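Local coordinates for 1-deoxy-D-xylulose 5-phosphate reductoisomerase (Zymomonas mobilis, PDB 1R0K), which catalyses the NADPH-dependent rearrangement and reduction of 1-deoxy-D-xylulose 5-phosphate to 2-C-methyl-D-erythritol 4-phosphate, an early step of isoprenoid biosynthesis that needs a divalent metal ion, at residues Ala85-Glu88 with Ala89-Gly93; Ala109-Ala112 with Ala113-Gly117; Gln158-His162 with His163-Tyr167; Ser209-Ala213 with Thr214-Lys218; Ala327-Glu330 with Ile331-Ala335. All coordinates share one frame; numbering follows the deposited sequence.

Contact 1. Residues Ala85-Glu88 with Ala89-Gly93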
loop_
_atom_site.group_PDB
_atom_site.type_symbol
_atom_site.label_atom_id
_atom_site.label_comp_id
_atom_site.label_asym_id
_atom_site.label_seq_id
_atom_site.Cartn_x
_atom_site.Cartn_y
_atom_site.Cartn_z
ATOM N N ALA B 85 36.454 -17.116 6.556
ATOM C CA ALA B 85 36.597 -15.689 6.832
ATOM C C ALA B 85 35.271 -14.962 6.635
ATOM O O ALA B 85 34.964 -14.004 7.352
ATOM C CB ALA B 85 37.670 -15.083 5.932
ATOM N N LEU B 86 34.491 -15.414 5.657
ATOM C CA LEU B 86 33.192 -14.810 5.379
ATOM C C LEU B 86 32.277 -15.010 6.576
ATOM O O LEU B 86 31.578 -14.089 7.002
ATOM C CB LEU B 86 32.549 -15.449 4.143
ATOM C CG LEU B 86 33.200 -15.220 2.779
ATOM C CD1 LEU B 86 32.426 -16.009 1.723
ATOM C CD2 LEU B 86 33.206 -13.727 2.437
ATOM N N VAL B 87 32.276 -16.221 7.115
ATOM C CA VAL B 87 31.443 -16.514 8.267
ATOM C C VAL B 87 31.886 -15.664 9.450
ATOM O O VAL B 87 31.059 -15.090 10.154
ATOM C CB VAL B 87 31.519 -18.007 8.643
ATOM C CG1 VAL B 87 30.769 -18.261 9.947
ATOM C CG2 VAL B 87 30.920 -18.846 7.522
ATOM N N GLU B 88 33.194 -15.568 9.661
ATOM C CA GLU B 88 33.711 -14.773 10.768
ATOM C C GLU B 88 33.312 -13.312 10.619
ATOM O O GLU B 88 32.914 -12.671 11.590
ATOM C CB GLU B 88 35.232 -14.907 10.856
ATOM C CG GLU B 88 35.688 -16.304 11.254
ATOM C CD GLU B 88 37.196 -16.462 11.219
ATOM O OE1 GLU B 88 37.897 -15.666 11.882
ATOM O OE2 GLU B 88 37.680 -17.384 10.527
ATOM N N ALA B 89 33.409 -12.782 9.403
ATOM C CA ALA B 89 33.022 -11.395 9.170
ATOM C C ALA B 89 31.558 -11.199 9.562
ATOM O O ALA B 89 31.197 -10.199 10.184
ATOM C CB ALA B 89 33.219 -11.032 7.704
ATOM N N ALA B 90 30.723 -12.170 9.202
ATOM C CA ALA B 90 29.296 -12.117 9.496
ATOM C C ALA B 90 29.012 -12.197 10.992
ATOM O O ALA B 90 27.913 -11.871 11.444
ATOM C CB ALA B 90 28.573 -13.255 8.768
ATOM N N MET B 91 30.007 -12.630 11.756
ATOM C CA MET B 91 29.858 -12.766 13.197
ATOM C C MET B 91 30.542 -11.638 13.962
ATOM O O MET B 91 30.621 -11.682 15.185
ATOM C CB MET B 91 30.435 -14.112 13.650
ATOM C CG MET B 91 29.680 -15.319 13.120
ATOM S SD MET B 91 30.494 -16.876 13.540
ATOM C CE MET B 91 30.033 -17.047 15.258
ATOM N N MET B 92 31.032 -10.626 13.248
ATOM C CA MET B 92 31.712 -9.518 13.908
ATOM C C MET B 92 30.796 -8.632 14.755
ATOM O O MET B 92 31.271 -7.757 15.478
ATOM C CB MET B 92 32.487 -8.688 12.881
ATOM C CG MET B 92 33.707 -9.422 12.329
ATOM S SD MET B 92 34.700 -8.439 11.197
ATOM C CE MET B 92 35.598 -7.382 12.373
ATOM N N GLY B 93 29.486 -8.850 14.664
ATOM C CA GLY B 93 28.558 -8.092 15.489
ATOM C C GLY B 93 27.778 -6.910 14.934
ATOM O O GLY B 93 27.155 -6.179 15.705
#

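Contact 2. Residues Ala109-Ala112 with Ala113-Gly117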
loop_
_atom_site.group_PDB
_atom_site.type_symbol
_atom_site.label_atom_id
_atom_site.label_comp_id
_atom_site.label_asym_id
_atom_site.label_seq_id
_atom_site.Cartn_x
_atom_site.Cartn_y
_atom_site.Cartn_z
ATOM N N ALA B 109 27.444 -17.869 5.908
ATOM C CA ALA B 109 27.584 -16.529 6.469
ATOM C C ALA B 109 26.217 -15.945 6.798
ATOM O O ALA B 109 26.048 -15.268 7.814
ATOM C CB ALA B 109 28.319 -15.618 5.485
ATOM N N THR B 110 25.245 -16.205 5.931
ATOM C CA THR B 110 23.892 -15.698 6.132
ATOM C C THR B 110 23.313 -16.267 7.422
ATOM O O THR B 110 22.775 -15.533 8.249
ATOM C CB THR B 110 22.987 -16.065 4.934
ATOM O OG1 THR B 110 23.500 -15.443 3.748
ATOM C CG2 THR B 110 21.563 -15.590 5.161
ATOM N N LEU B 111 23.437 -17.577 7.603
ATOM C CA LEU B 111 22.923 -18.204 8.812
ATOM C C LEU B 111 23.656 -17.665 10.034
ATOM O O LEU B 111 23.040 -17.394 11.065
ATOM C CB LEU B 111 23.088 -19.720 8.747
ATOM C CG LEU B 111 22.633 -20.469 10.004
ATOM C CD1 LEU B 111 21.241 -20.016 10.406
ATOM C CD2 LEU B 111 22.659 -21.968 9.738
ATOM N N ALA B 112 24.974 -17.519 9.919
ATOM C CA ALA B 112 25.768 -16.999 11.026
ATOM C C ALA B 112 25.257 -15.625 11.456
ATOM O O ALA B 112 25.067 -15.372 12.646
ATOM C CB ALA B 112 27.242 -16.912 10.630
ATOM N N ALA B 113 25.037 -14.739 10.486
ATOM C CA ALA B 113 24.531 -13.397 10.769
ATOM C C ALA B 113 23.156 -13.477 11.442
ATOM O O ALA B 113 22.884 -12.778 12.421
ATOM C CB ALA B 113 24.428 -12.597 9.474
ATOM N N ILE B 114 22.283 -14.325 10.908
ATOM C CA ILE B 114 20.956 -14.479 11.486
ATOM C C ILE B 114 21.044 -14.929 12.945
ATOM O O ILE B 114 20.327 -14.418 13.801
ATOM C CB ILE B 114 20.117 -15.496 10.686
ATOM C CG1 ILE B 114 19.702 -14.874 9.351
ATOM C CG2 ILE B 114 18.897 -15.920 11.493
ATOM C CD1 ILE B 114 18.969 -15.820 8.428
ATOM N N ARG B 115 21.941 -15.871 13.228
ATOM C CA ARG B 115 22.106 -16.383 14.585
ATOM C C ARG B 115 22.572 -15.334 15.598
ATOM O O ARG B 115 22.398 -15.519 16.805
ATOM C CB ARG B 115 23.053 -17.587 14.575
ATOM C CG ARG B 115 22.385 -18.865 14.056
ATOM C CD ARG B 115 23.369 -20.009 13.881
ATOM N NE ARG B 115 22.682 -21.282 13.673
ATOM C CZ ARG B 115 23.286 -22.416 13.327
ATOM N NH1 ARG B 115 24.600 -22.446 13.143
ATOM N NH2 ARG B 115 22.577 -23.527 13.168
ATOM N N LYS B 116 23.143 -14.231 15.114
ATOM C CA LYS B 116 23.597 -13.162 16.006
ATOM C C LYS B 116 22.403 -12.399 16.550
ATOM O O LYS B 116 22.539 -11.554 17.432
ATOM C CB LYS B 116 24.543 -12.203 15.281
ATOM C CG LYS B 116 25.934 -12.759 15.084
ATOM C CD LYS B 116 26.583 -13.058 16.420
ATOM C CE LYS B 116 27.904 -13.771 16.242
ATOM N NZ LYS B 116 28.542 -14.067 17.553
ATOM N N GLY B 117 21.232 -12.687 15.993
ATOM C CA GLY B 117 20.007 -12.068 16.467
ATOM C C GLY B 117 19.719 -10.598 16.244
ATOM O O GLY B 117 18.763 -10.083 16.818
#

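Contact 3. Residues Gln158-His162 with His163-Tyr167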
loop_
_atom_site.group_PDB
_atom_site.type_symbol
_atom_site.label_atom_id
_atom_site.label_comp_id
_atom_site.label_asym_id
_atom_site.label_seq_id
_atom_site.Cartn_x
_atom_site.Cartn_y
_atom_site.Cartn_z
ATOM N N GLN B 158 6.153 -4.429 3.052
ATOM C CA GLN B 158 5.652 -3.081 3.332
ATOM C C GLN B 158 4.124 -2.997 3.382
ATOM O O GLN B 158 3.573 -2.026 3.882
ATOM C CB GLN B 158 6.176 -2.081 2.292
ATOM C CG GLN B 158 7.685 -1.831 2.374
ATOM C CD GLN B 158 8.142 -0.656 1.526
ATOM O OE1 GLN B 158 7.503 0.397 1.511
ATOM N NE2 GLN B 158 9.266 -0.824 0.828
ATOM N N CYS B 159 3.450 -4.018 2.866
ATOM C CA CYS B 159 1.990 -4.056 2.843
ATOM C C CYS B 159 1.417 -5.163 3.732
ATOM O O CYS B 159 0.202 -5.347 3.781
ATOM C CB CYS B 159 1.496 -4.303 1.413
ATOM S SG CYS B 159 2.060 -3.108 0.182
ATOM N N PHE B 160 2.291 -5.880 4.430
ATOM C CA PHE B 160 1.919 -7.020 5.277
ATOM C C PHE B 160 1.603 -6.696 6.738
ATOM O O PHE B 160 2.285 -5.896 7.370
ATOM C CB PHE B 160 3.056 -8.054 5.230
ATOM C CG PHE B 160 2.685 -9.409 5.769
ATOM C CD1 PHE B 160 2.029 -10.335 4.964
ATOM C CD2 PHE B 160 2.994 -9.761 7.084
ATOM C CE1 PHE B 160 1.682 -11.601 5.457
ATOM C CE2 PHE B 160 2.653 -11.022 7.589
ATOM C CZ PHE B 160 1.993 -11.945 6.771
ATOM N N PRO B 161 0.562 -7.332 7.301
ATOM C CA PRO B 161 0.214 -7.071 8.702
ATOM C C PRO B 161 1.090 -7.928 9.618
ATOM O O PRO B 161 0.707 -9.028 10.014
ATOM C CB PRO B 161 -1.252 -7.479 8.767
ATOM C CG PRO B 161 -1.285 -8.675 7.854
ATOM C CD PRO B 161 -0.434 -8.213 6.665
ATOM N N HIS B 162 2.271 -7.422 9.947
ATOM C CA HIS B 162 3.196 -8.151 10.810
ATOM C C HIS B 162 2.558 -8.397 12.179
ATOM O O HIS B 162 1.929 -7.507 12.742
ATOM C CB HIS B 162 4.496 -7.353 10.973
ATOM C CG HIS B 162 5.083 -6.885 9.674
ATOM N ND1 HIS B 162 5.507 -7.754 8.692
ATOM C CD2 HIS B 162 5.283 -5.638 9.185
ATOM C CE1 HIS B 162 5.938 -7.063 7.651
ATOM N NE2 HIS B 162 5.812 -5.776 7.924
ATOM N N HIS B 163 2.711 -9.609 12.704
ATOM C CA HIS B 163 2.152 -9.960 14.012
ATOM C C HIS B 163 0.633 -10.168 13.969
ATOM O O HIS B 163 -0.000 -10.387 15.005
ATOM C CB HIS B 163 2.498 -8.875 15.041
ATOM C CG HIS B 163 3.962 -8.568 15.121
ATOM N ND1 HIS B 163 4.450 -7.279 15.152
ATOM C CD2 HIS B 163 5.044 -9.381 15.165
ATOM C CE1 HIS B 163 5.769 -7.310 15.207
ATOM N NE2 HIS B 163 6.156 -8.573 15.216
ATOM N N ASN B 164 0.059 -10.089 12.772
ATOM C CA ASN B 164 -1.377 -10.288 12.583
ATOM C C ASN B 164 -1.631 -10.981 11.247
ATOM O O ASN B 164 -2.468 -10.545 10.464
ATOM C CB ASN B 164 -2.117 -8.947 12.610
ATOM C CG ASN B 164 -2.285 -8.401 14.015
ATOM O OD1 ASN B 164 -2.864 -9.058 14.881
ATOM N ND2 ASN B 164 -1.784 -7.194 14.246
ATOM N N ARG B 165 -0.909 -12.071 11.006
ATOM C CA ARG B 165 -1.018 -12.822 9.762
ATOM C C ARG B 165 -2.432 -13.219 9.353
ATOM O O ARG B 165 -2.710 -13.367 8.165
ATOM C CB ARG B 165 -0.155 -14.085 9.830
ATOM C CG ARG B 165 1.316 -13.821 10.073
ATOM C CD ARG B 165 2.146 -15.046 9.707
ATOM N NE ARG B 165 1.789 -16.212 10.509
ATOM C CZ ARG B 165 2.138 -16.376 11.781
ATOM N NH1 ARG B 165 2.860 -15.449 12.398
ATOM N NH2 ARG B 165 1.762 -17.464 12.434
ATOM N N ASP B 166 -3.320 -13.401 10.325
ATOM C CA ASP B 166 -4.687 -13.805 10.014
ATOM C C ASP B 166 -5.508 -12.750 9.273
ATOM O O ASP B 166 -6.577 -13.059 8.749
ATOM C CB ASP B 166 -5.435 -14.211 11.286
ATOM C CG ASP B 166 -4.822 -15.417 11.966
ATOM O OD1 ASP B 166 -4.143 -16.216 11.284
ATOM O OD2 ASP B 166 -5.036 -15.573 13.186
ATOM N N TYR B 167 -5.025 -11.513 9.232
ATOM C CA TYR B 167 -5.752 -10.452 8.535
ATOM C C TYR B 167 -5.588 -10.558 7.027
ATOM O O TYR B 167 -6.282 -9.877 6.267
ATOM C CB TYR B 167 -5.266 -9.071 8.983
ATOM C CG TYR B 167 -5.556 -8.725 10.429
ATOM C CD1 TYR B 167 -6.447 -9.484 11.191
ATOM C CD2 TYR B 167 -4.962 -7.611 11.024
ATOM C CE1 TYR B 167 -6.736 -9.140 12.513
ATOM C CE2 TYR B 167 -5.244 -7.260 12.340
ATOM C CZ TYR B 167 -6.130 -8.025 13.077
ATOM O OH TYR B 167 -6.410 -7.666 14.380
HETATM O O HOH W 1 0.099 -5.836 12.098
#

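Contact 4. Residues Ser209-Ala213 with Thr214-Lys218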
loop_
_atom_site.group_PDB
_atom_site.type_symbol
_atom_site.label_atom_id
_atom_site.label_comp_id
_atom_site.label_asym_id
_atom_site.label_seq_id
_atom_site.Cartn_x
_atom_site.Cartn_y
_atom_site.Cartn_z
ATOM N N SER B 209 18.482 -14.478 -16.708
ATOM C CA SER B 209 17.662 -14.291 -17.901
ATOM C C SER B 209 16.815 -15.523 -18.210
ATOM O O SER B 209 15.627 -15.405 -18.515
ATOM C CB SER B 209 18.542 -13.966 -19.108
ATOM O OG SER B 209 19.194 -12.718 -18.932
ATOM N N ILE B 210 17.418 -16.707 -18.130
ATOM C CA ILE B 210 16.679 -17.930 -18.425
ATOM C C ILE B 210 15.554 -18.171 -17.418
ATOM O O ILE B 210 14.436 -18.524 -17.804
ATOM C CB ILE B 210 17.619 -19.160 -18.469
ATOM C CG1 ILE B 210 18.728 -18.925 -19.499
ATOM C CG2 ILE B 210 16.832 -20.408 -18.835
ATOM C CD1 ILE B 210 18.225 -18.609 -20.901
ATOM N N ASP B 211 15.843 -17.971 -16.133
ATOM C CA ASP B 211 14.840 -18.165 -15.093
ATOM C C ASP B 211 13.656 -17.223 -15.299
ATOM O O ASP B 211 12.513 -17.552 -14.962
ATOM C CB ASP B 211 15.446 -17.939 -13.702
ATOM C CG ASP B 211 16.345 -19.081 -13.264
ATOM O OD1 ASP B 211 16.243 -20.187 -13.845
ATOM O OD2 ASP B 211 17.145 -18.876 -12.326
ATOM N N SER B 212 13.939 -16.049 -15.845
ATOM C CA SER B 212 12.892 -15.076 -16.121
ATOM C C SER B 212 12.052 -15.592 -17.297
ATOM O O SER B 212 10.828 -15.510 -17.288
ATOM C CB SER B 212 13.520 -13.727 -16.477
ATOM O OG SER B 212 12.548 -12.812 -16.954
ATOM N N ALA B 213 12.729 -16.147 -18.294
ATOM C CA ALA B 213 12.071 -16.667 -19.486
ATOM C C ALA B 213 11.171 -17.864 -19.193
ATOM O O ALA B 213 10.099 -17.996 -19.776
ATOM C CB ALA B 213 13.121 -17.040 -20.531
ATOM N N THR B 214 11.599 -18.735 -18.284
ATOM C CA THR B 214 10.815 -19.919 -17.939
ATOM C C THR B 214 9.869 -19.630 -16.778
ATOM O O THR B 214 8.977 -20.423 -16.478
ATOM C CB THR B 214 11.722 -21.075 -17.507
ATOM O OG1 THR B 214 12.389 -20.713 -16.294
ATOM C CG2 THR B 214 12.762 -21.382 -18.583
ATOM N N MET B 215 10.082 -18.482 -16.138
ATOM C CA MET B 215 9.308 -18.054 -14.986
ATOM C C MET B 215 9.681 -18.858 -13.744
ATOM O O MET B 215 8.942 -18.887 -12.762
ATOM C CB MET B 215 7.798 -18.135 -15.256
ATOM C CG MET B 215 7.283 -17.014 -16.154
ATOM S SD MET B 215 5.495 -16.753 -16.020
ATOM C CE MET B 215 5.400 -15.707 -14.560
ATOM N N MET B 216 10.843 -19.505 -13.790
ATOM C CA MET B 216 11.329 -20.267 -12.649
ATOM C C MET B 216 11.642 -19.252 -11.549
ATOM O O MET B 216 11.485 -19.532 -10.358
ATOM C CB MET B 216 12.601 -21.029 -13.022
ATOM C CG MET B 216 13.181 -21.874 -11.899
ATOM S SD MET B 216 12.058 -23.173 -11.329
ATOM C CE MET B 216 12.130 -24.301 -12.701
ATOM N N ASN B 217 12.081 -18.064 -11.958
ATOM C CA ASN B 217 12.403 -17.013 -10.999
ATOM C C ASN B 217 11.171 -16.721 -10.157
ATOM O O ASN B 217 11.285 -16.519 -8.952
ATOM C CB ASN B 217 12.896 -15.741 -11.715
ATOM C CG ASN B 217 11.786 -15.002 -12.463
ATOM O OD1 ASN B 217 10.976 -15.607 -13.164
ATOM N ND2 ASN B 217 11.764 -13.682 -12.323
ATOM N N LYS B 218 9.995 -16.722 -10.784
ATOM C CA LYS B 218 8.749 -16.471 -10.061
ATOM C C LYS B 218 8.402 -17.620 -9.135
ATOM O O LYS B 218 7.866 -17.405 -8.046
ATOM C CB LYS B 218 7.575 -16.246 -11.019
ATOM C CG LYS B 218 7.455 -14.833 -11.521
ATOM C CD LYS B 218 7.312 -13.846 -10.369
ATOM C CE LYS B 218 7.872 -12.506 -10.793
ATOM N NZ LYS B 218 7.803 -11.476 -9.741
HETATM O O HOH W 2 14.812 -21.739 -15.599
HETATM O O HOH W 3 9.539 -14.509 -15.276
#

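Contact 5. Residues Ala327-Glu330 with Ile331-Ala335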
loop_
_atom_site.group_PDB
_atom_site.type_symbol
_atom_site.label_atom_id
_atom_site.label_comp_id
_atom_site.label_asym_id
_atom_site.label_seq_id
_atom_site.Cartn_x
_atom_site.Cartn_y
_atom_site.Cartn_z
ATOM N N ALA B 327 18.363 -26.859 -7.295
ATOM C CA ALA B 327 19.592 -27.468 -7.790
ATOM C C ALA B 327 19.404 -28.029 -9.196
ATOM O O ALA B 327 20.246 -27.828 -10.065
ATOM C CB ALA B 327 20.055 -28.570 -6.845
ATOM N N ALA B 328 18.305 -28.738 -9.422
ATOM C CA ALA B 328 18.057 -29.306 -10.746
ATOM C C ALA B 328 17.952 -28.207 -11.796
ATOM O O ALA B 328 18.421 -28.363 -12.923
ATOM C CB ALA B 328 16.789 -30.143 -10.734
ATOM N N ASN B 329 17.331 -27.090 -11.429
ATOM C CA ASN B 329 17.185 -25.982 -12.366
ATOM C C ASN B 329 18.553 -25.417 -12.758
ATOM O O ASN B 329 18.771 -25.046 -13.912
ATOM C CB ASN B 329 16.313 -24.880 -11.753
ATOM C CG ASN B 329 16.001 -23.778 -12.740
ATOM O OD1 ASN B 329 15.389 -24.021 -13.788
ATOM N ND2 ASN B 329 16.423 -22.557 -12.420
ATOM N N GLU B 330 19.475 -25.353 -11.802
ATOM C CA GLU B 330 20.818 -24.846 -12.083
ATOM C C GLU B 330 21.463 -25.666 -13.197
ATOM O O GLU B 330 22.032 -25.117 -14.138
ATOM C CB GLU B 330 21.696 -24.921 -10.828
ATOM C CG GLU B 330 21.330 -23.922 -9.744
ATOM C CD GLU B 330 21.900 -22.534 -9.995
ATOM O OE1 GLU B 330 22.396 -22.267 -11.114
ATOM O OE2 GLU B 330 21.844 -21.700 -9.066
ATOM N N ILE B 331 21.367 -26.987 -13.075
ATOM C CA ILE B 331 21.930 -27.910 -14.051
ATOM C C ILE B 331 21.214 -27.804 -15.389
ATOM O O ILE B 331 21.852 -27.704 -16.433
ATOM C CB ILE B 331 21.821 -29.377 -13.548
ATOM C CG1 ILE B 331 22.698 -29.564 -12.312
ATOM C CG2 ILE B 331 22.239 -30.350 -14.642
ATOM C CD1 ILE B 331 24.179 -29.426 -12.601
ATOM N N ALA B 332 19.885 -27.826 -15.348
ATOM C CA ALA B 332 19.085 -27.754 -16.561
ATOM C C ALA B 332 19.339 -26.470 -17.345
ATOM O O ALA B 332 19.507 -26.509 -18.562
ATOM C CB ALA B 332 17.606 -27.879 -16.215
ATOM N N VAL B 333 19.359 -25.334 -16.652
ATOM C CA VAL B 333 19.607 -24.055 -17.313
ATOM C C VAL B 333 20.985 -24.061 -17.983
ATOM O O VAL B 333 21.123 -23.678 -19.144
ATOM C CB VAL B 333 19.517 -22.882 -16.298
ATOM C CG1 VAL B 333 20.014 -21.593 -16.928
ATOM C CG2 VAL B 333 18.074 -22.713 -15.837
ATOM N N ALA B 334 22.001 -24.511 -17.251
ATOM C CA ALA B 334 23.356 -24.571 -17.791
ATOM C C ALA B 334 23.400 -25.470 -19.026
ATOM O O ALA B 334 24.093 -25.168 -19.998
ATOM C CB ALA B 334 24.324 -25.089 -16.723
ATOM N N ALA B 335 22.656 -26.573 -18.987
ATOM C CA ALA B 335 22.607 -27.504 -20.113
ATOM C C ALA B 335 21.993 -26.810 -21.323
ATOM O O ALA B 335 22.476 -26.957 -22.445
ATOM C CB ALA B 335 21.786 -28.732 -19.744
#

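Contact 1. Residues Ala85-Glu88 with Ala89-Gly93
V87 turns its CG1 branch anti to the backbone N (chi1 173°), and M91, one turn further on, runs its CG anti to its own carbonyl carbon (chi1 -65°); the two side chains therefore lie alongside each other and point the same way. Their meeting point is V87 CG1 against M91 SD at 3.9 Å, an apolar touch of a methyl on a thioether. M91 CG also rests on V87 O at 3.3 Å, before the chain bends at chi3 and carries CE away from the helix. In the backbone, A89 N bonds to A85 O (2.8 Å) and A90 N to L86 O (3.0 Å). M91 N bonds to E88 O at 2.9 Å, three residues back, and reaches it from above the carbonyl plane, with a C=O...N angle of 112°. M92 CG lies 3.4 Å from the same E88 O, and M92 N bonds to A89 O, again three residues back. G93 follows with a positive phi, a backbone shape that favours glycine. L86, A89 and M92 face strands 31-38 and 56-59, while V87, A90 and M91 pack on helix 107-115. This is the C-terminal end of helix 83-90, laid against the parallel sheet of the Rossmann-like NADPH-binding domain.

Contact 2. Residues Ala109-Ala112 with Ala113-Gly117
R115 lies across L111, four residues earlier on the same helix, and its aliphatic stem and guanidinium both use that leucine as a support. From the start of the side chain, R115 CB is 3.5 Å from L111 O and R115 CG 3.4 Å from it, close to the backbone bond in which R115 N donates a hydrogen bond to the same oxygen at 2.9 Å. The chain stays extended from CG to NE. CD passes L111 CG, and NE comes within 3.8 Å of both L111 CG and L111 CD1. At the tip, L111 CD2 sits over the centre of one guanidinium face, 3.7 Å from R115 CZ, with NH1 and NH2 spread around it. L111 reaches this place because its CG stands anti to the backbone N (chi1 177°), which leans the isobutyl group along the helix toward R115. The contact is thus apolar carbon against the flat face of a cation. On another side of the helix I114 CG1 rests on T110 O at 3.3 Å, and I114 CD1 reaches T110 CG2; the hydroxyl of T110 bonds back to G106 O. T110 also touches N124, predicted to bind NADPH. After K116, whose amide makes a weak bond to A112 O, G117 leaves the helix with positive phi. Helix 107-115 connects strands 96-99 and 119-122 in a beta-alpha-beta unit: T110 and A113 pack on strand 96-99, A109 and A112 on helix 83-90, and L111, I114 and R115 on helix 132-142.

Contact 3. Residues Gln158-His162 with His163-Tyr167
H163 takes a positive phi of 75° although it is not a glycine, and together with H162 it forms the corner of a type II beta turn running from P161 to N164. The turn is closed by N164 N bonding to P161 O at 3.0 Å, from above the carbonyl plane. It overlaps an inverse gamma turn centred on P161, in which H162 N makes a weak bond to F160 O, so two tight turns share P161 and H162 soon after helix 151-159. F160 O also lies over the centre of one face of the H162 imidazole, while H162 CB stands above the rim of the H163 ring. Among the side chains, R165 CG approaches the edge of the F160 ring, 3.9 Å from CZ, and the guanidinium and phenyl planes are only 6° apart; the touch is made by the aliphatic stem, and no face-to-face stack results. R165 NE makes a weak hydrogen bond to Q230 O. F160 puts its ring there with CG anti to the backbone N (chi1 -166°), where it also meets F229. P161 CG packs against Y167 CB at 4.2 Å, and both residues touch Y252 of strand 246-252. Y167 closes a short 3-10 segment through its N bond to N164 O, leading into strand 168-175, and packs on K278 of the second subunit. One water bridges the turn: it donates to H162 O at 2.6 Å and accepts from N164 ND2 at 3.2 Å.

Contact 4. Residues Ser209-Ala213 with Thr214-Lys218
D211 O is the hub where two helices meet: N217 N bonds to it almost straight (3.1 Å, N-H...O angle 177°), approaching from above the carbonyl plane, and M216 N adds a weak bond. One oxygen at the end of helix 206-214 thus takes up amides that open helix 216-229. Side chains close in around it. D211 CB meets N217 CB at 3.9 Å, and D211 OD1 lies 3.8 Å from M216 CB, the two chains crossing at a slant. N217 holds its CG between the backbone N and the carbonyl carbon (chi1 71°), which brings OD1 beside S212 CA (3.6 Å). A water donates both to N217 OD1 (2.8 Å) and to S212 O, joining two residues predicted to bind the substrate. In the next shell, T214 OG1 accepts from M216 N at 3.2 Å, an ST turn at the junction of the two helices, and a second water bridges it to D211 OD1, which also accepts from N329 ND2 of helix 321-337. M215, with positive phi, breaks the first helix and stands at the N-cap position of the second. D211 OD2 forms a salt bridge with K207; K218 NZ reaches E152 and E221, both predicted metal ligands. Around this corner, I210 and D211 pack on helix 321-337, M215 and K218 on A175 of strand 168-175, and M216 and K218 on helix 307-317.

Contact 5. Residues Ala327-Glu330 with Ile331-Ala335
N329 O receives the shortest bond between the two segments, from V333 N at 2.8 Å, and V333 also lays its CG2 methyl 3.1 Å from that oxygen. The same methyl meets the side-chain amide of N329, with V333 CG2 at 3.6 Å from OD1 and 3.8 Å from ND2, so the carboxamide and the valine branch cross at an angle one helical turn apart. Two torsions bring them together: N329 sends CG anti to the backbone N (chi1 -174°), leaning it forward along the helix, while V333 CG2 lies beside its own N and faces back. The amide is further fixed by ND2, which donates to D211 OD1. An apolar branch on one side and a polar bond on the other would therefore restrict its rotation. In the backbone beside this pair, A332 N to A328 O at 2.9 Å and A334 N to E330 O at 3.2 Å continue the helical pattern; I331 N to A327 O is weak. E330 OE1 makes a long, weak ion pair with K207 NZ. Helix 321-337 is packed on several sides: N329 and V333 on helix 206-214, A328, N329 and A332 on helix 345-356, and A327, E330 and A335 on helix 365-385.

All five contacts are local and in series along the chain; none nests in or crosses another. Contacts 1 and 2 come first, each at the C-terminal end of a helix in the NADPH-binding domain, and touch where V87 and M91 meet A112. Contact 3, about 24 Å from contact 2 between centres, closes the turn between helix 151-159 and strand 168-175, near the second subunit. Contact 4 closes the corner between helices 206-214 and 216-229 within the predicted substrate site. Contact 5, within one helix of the C-terminal region, lies about 12 Å from contact 4 between centres and touches it, so linking the segment that carries the predicted substrate site to the C-terminal helices.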